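Local coordinates for protein mitochondrial association factor 1 (Toxoplasma gondii, PDB 6BXS) that is of uncertain molecular function but carries a macro domain and probably takes part in the parasite's manipulation of host mitochondria, at residues A[28-36]-A[255-263]. Sequence-based numbering, arbitrary orientation.
With SO4 (sulfate ion), chain E.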
loop_
_atom_site.group_PDB
_atom_site.type_symbol
_atom_site.label_atom_id
_atom_site.label_comp_id
_atom_site.label_asym_id
_atom_site.label_seq_id
_atom_site.Cartn_x
_atom_site.Cartn_y
_atom_site.Cartn_z
ATOM N N GLY A 28 -0.754 -19.606 -8.964
ATOM C CA GLY A 28 0.104 -20.463 -9.761
ATOM C C GLY A 28 1.534 -19.960 -9.856
ATOM O O GLY A 28 2.442 -20.717 -10.199
ATOM N N ARG A 29 1.740 -18.684 -9.544
ATOM C CA ARG A 29 3.048 -18.054 -9.712
ATOM C C ARG A 29 4.015 -18.453 -8.599
ATOM O O ARG A 29 3.626 -19.108 -7.631
ATOM C CB ARG A 29 2.908 -16.531 -9.748
ATOM C CG ARG A 29 1.810 -16.027 -10.668
ATOM C CD ARG A 29 1.686 -14.520 -10.590
ATOM N NE ARG A 29 0.576 -14.021 -11.394
ATOM C CZ ARG A 29 0.325 -12.733 -11.606
ATOM N NH1 ARG A 29 1.110 -11.806 -11.077
ATOM N NH2 ARG A 29 -0.710 -12.372 -12.349
ATOM N N GLN A 30 5.275 -18.045 -8.744
ATOM C CA GLN A 30 6.313 -18.363 -7.764
ATOM C C GLN A 30 5.958 -17.796 -6.393
ATOM O O GLN A 30 5.550 -16.642 -6.282
ATOM C CB GLN A 30 7.671 -17.813 -8.215
ATOM C CG GLN A 30 8.816 -18.813 -8.096
ATOM C CD GLN A 30 8.725 -19.932 -9.118
ATOM O OE1 GLN A 30 8.007 -19.825 -10.113
ATOM N NE2 GLN A 30 9.456 -21.016 -8.877
ATOM N N ASP A 31 6.123 -18.618 -5.359
ATOM C CA ASP A 31 5.782 -18.241 -3.987
ATOM C C ASP A 31 4.313 -17.840 -3.854
ATOM O O ASP A 31 3.935 -17.151 -2.906
ATOM C CB ASP A 31 6.686 -17.103 -3.504
ATOM C CG ASP A 31 8.148 -17.499 -3.466
ATOM O OD1 ASP A 31 8.563 -18.324 -4.307
ATOM O OD2 ASP A 31 8.879 -16.993 -2.588
ATOM N N GLY A 32 3.490 -18.284 -4.801
ATOM C CA GLY A 32 2.057 -18.052 -4.752
ATOM C C GLY A 32 1.679 -16.584 -4.791
ATOM O O GLY A 32 0.657 -16.187 -4.229
ATOM N N PHE A 33 2.502 -15.784 -5.464
ATOM C CA PHE A 33 2.310 -14.335 -5.525
ATOM C C PHE A 33 0.939 -13.953 -6.087
ATOM O O PHE A 33 0.549 -14.400 -7.165
ATOM C CB PHE A 33 3.417 -13.695 -6.372
ATOM C CG PHE A 33 3.348 -12.193 -6.432
ATOM C CD1 PHE A 33 3.915 -11.418 -5.432
ATOM C CD2 PHE A 33 2.724 -11.557 -7.493
ATOM C CE1 PHE A 33 3.853 -10.038 -5.486
ATOM C CE2 PHE A 33 2.662 -10.176 -7.552
ATOM C CZ PHE A 33 3.225 -9.416 -6.547
ATOM N N THR A 34 0.217 -13.121 -5.344
ATOM C CA THR A 34 -1.103 -12.657 -5.759
ATOM C C THR A 34 -0.996 -11.615 -6.872
ATOM O O THR A 34 -0.137 -10.735 -6.809
ATOM C CB THR A 34 -1.868 -12.052 -4.567
ATOM O OG1 THR A 34 -1.855 -12.982 -3.477
ATOM C CG2 THR A 34 -3.309 -11.719 -4.947
ATOM N N PRO A 35 -1.862 -11.707 -7.899
ATOM C CA PRO A 35 -1.823 -10.671 -8.938
ATOM C C PRO A 35 -2.143 -9.291 -8.373
ATOM O O PRO A 35 -2.986 -9.170 -7.483
ATOM C CB PRO A 35 -2.900 -11.123 -9.935
ATOM C CG PRO A 35 -3.086 -12.578 -9.674
ATOM C CD PRO A 35 -2.851 -12.754 -8.207
ATOM N N LEU A 36 -1.461 -8.268 -8.880
ATOM C CA LEU A 36 -1.681 -6.898 -8.433
ATOM C C LEU A 36 -3.117 -6.470 -8.706
ATOM O O LEU A 36 -3.772 -5.878 -7.849
ATOM C CB LEU A 36 -0.705 -5.944 -9.126
ATOM C CG LEU A 36 0.734 -5.916 -8.601
ATOM C CD1 LEU A 36 1.333 -7.306 -8.490
ATOM C CD2 LEU A 36 1.589 -5.046 -9.507
ATOM N N GLN A 255 -8.052 -6.558 1.675
ATOM C CA GLN A 255 -7.568 -7.789 1.064
ATOM C C GLN A 255 -6.072 -7.915 1.316
ATOM O O GLN A 255 -5.335 -6.937 1.186
ATOM C CB GLN A 255 -7.844 -7.808 -0.438
ATOM C CG GLN A 255 -9.277 -7.514 -0.825
ATOM C CD GLN A 255 -9.474 -7.504 -2.328
ATOM O OE1 GLN A 255 -8.522 -7.676 -3.092
ATOM N NE2 GLN A 255 -10.711 -7.305 -2.763
ATOM N N PHE A 256 -5.629 -9.116 1.678
ATOM C CA PHE A 256 -4.211 -9.382 1.890
ATOM C C PHE A 256 -3.675 -10.366 0.860
ATOM O O PHE A 256 -4.236 -11.443 0.658
ATOM C CB PHE A 256 -3.967 -9.914 3.302
ATOM C CG PHE A 256 -4.042 -8.856 4.362
ATOM C CD1 PHE A 256 -2.938 -8.071 4.649
ATOM C CD2 PHE A 256 -5.213 -8.640 5.068
ATOM C CE1 PHE A 256 -3.001 -7.092 5.621
ATOM C CE2 PHE A 256 -5.280 -7.663 6.041
ATOM C CZ PHE A 256 -4.173 -6.888 6.318
ATOM N N MET A 257 -2.580 -9.980 0.215
ATOM C CA MET A 257 -1.927 -10.822 -0.777
ATOM C C MET A 257 -1.244 -11.997 -0.091
ATOM O O MET A 257 -1.105 -12.013 1.133
ATOM C CB MET A 257 -0.915 -10.009 -1.582
ATOM C CG MET A 257 -1.523 -8.797 -2.272
ATOM S SD MET A 257 -0.292 -7.662 -2.930
ATOM C CE MET A 257 0.498 -8.697 -4.161
ATOM N N TYR A 258 -0.806 -12.971 -0.882
ATOM C CA TYR A 258 -0.283 -14.213 -0.331
ATOM C C TYR A 258 1.237 -14.235 -0.239
ATOM O O TYR A 258 1.934 -13.771 -1.139
ATOM C CB TYR A 258 -0.743 -15.401 -1.174
ATOM C CG TYR A 258 -0.258 -16.733 -0.644
ATOM C CD1 TYR A 258 -0.941 -17.387 0.373
ATOM C CD2 TYR A 258 0.888 -17.330 -1.153
ATOM C CE1 TYR A 258 -0.500 -18.603 0.863
ATOM C CE2 TYR A 258 1.338 -18.545 -0.669
ATOM C CZ TYR A 258 0.639 -19.176 0.339
ATOM O OH TYR A 258 1.082 -20.387 0.824
ATOM N N GLU A 259 1.732 -14.773 0.871
ATOM C CA GLU A 259 3.122 -15.186 0.983
ATOM C C GLU A 259 3.148 -16.520 1.736
ATOM O O GLU A 259 2.307 -16.750 2.610
ATOM C CB GLU A 259 3.972 -14.115 1.677
ATOM C CG GLU A 259 3.392 -13.546 2.969
ATOM C CD GLU A 259 3.708 -14.383 4.194
ATOM O OE1 GLU A 259 4.714 -15.125 4.184
ATOM O OE2 GLU A 259 2.947 -14.287 5.177
ATOM N N PRO A 260 4.097 -17.408 1.384
ATOM C CA PRO A 260 4.074 -18.813 1.822
ATOM C C PRO A 260 3.828 -19.073 3.315
ATOM O O PRO A 260 3.261 -20.118 3.636
ATOM C CB PRO A 260 5.469 -19.308 1.428
ATOM C CG PRO A 260 5.811 -18.507 0.234
ATOM C CD PRO A 260 5.234 -17.143 0.480
ATOM N N SER A 261 4.231 -18.166 4.202
ATOM C CA SER A 261 4.090 -18.403 5.642
ATOM C C SER A 261 2.727 -17.972 6.191
ATOM O O SER A 261 2.441 -18.172 7.373
ATOM C CB SER A 261 5.198 -17.678 6.414
ATOM O OG SER A 261 4.991 -16.277 6.420
ATOM N N ASP A 262 1.897 -17.382 5.332
ATOM C CA ASP A 262 0.545 -16.959 5.703
ATOM C C ASP A 262 0.555 -16.097 6.970
ATOM O O ASP A 262 -0.367 -16.145 7.786
ATOM C CB ASP A 262 -0.355 -18.193 5.888
ATOM C CG ASP A 262 -1.487 -18.259 4.870
ATOM O OD1 ASP A 262 -1.865 -17.211 4.303
ATOM O OD2 ASP A 262 -2.011 -19.371 4.641
ATOM N N THR A 263 1.599 -15.288 7.108
ATOM C CA THR A 263 1.838 -14.536 8.333
ATOM C C THR A 263 0.784 -13.457 8.578
ATOM O O THR A 263 0.416 -13.201 9.724
ATOM C CB THR A 263 3.239 -13.896 8.303
ATOM O OG1 THR A 263 4.226 -14.929 8.415
ATOM C CG2 THR A 263 3.436 -12.907 9.443
HETATM S S SO4 E . -0.694 -8.385 -12.599
HETATM O O1 SO4 E . 0.065 -7.493 -13.471
HETATM O O2 SO4 E . 0.104 -8.701 -11.418
HETATM O O3 SO4 E . -1.013 -9.620 -13.311
HETATM O O4 SO4 E . -1.934 -7.728 -12.194
#
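Met-257, just past the end of strand 253-256, packs its side chain against Thr-34 and Phe-33 of the loop 28-36. Met-257 CB lies 3.6 Å from Thr-34 OG1, and Met-257 CG passes Thr-34 CB at 4.0 Å. The turn about the CG-SD bond (chi3 64°) brings Met-257 CE to 3.4 Å from Thr-34 O and 3.7 Å from Phe-33 CZ, obliquely to the ring, the two side chains running alongside each other. One hydrogen bond joins the segments, from Tyr-258 N to Thr-34 OG1 at 2.8 Å and moderately bent (147°), so the threonine hydroxyl holds the chain just past the strand end. A chi1 of -179° carries the Tyr-258 ring away from its own backbone N and alongside the turn at Gly-32; Tyr-258 CD2 sits 3.3 Å from Gly-32 O, while Asp-31 O meets the ring edge in plane. Pro-260 CD closes the outer end against Asp-31 O at 3.6 Å. Arg-29 and the Leu-36 amide grip a sulfate, most likely a crystallisation additive, which Thr-69, Tyr-37 and His-159 also bind. Phe-33, Leu-36 and Met-257 rest on helix 61-76, and Thr-34 touches Phe-24; in this macro domain the contact joins the loops that follow two adjacent parallel strands of the mixed sheet, 19-24 and 253-256.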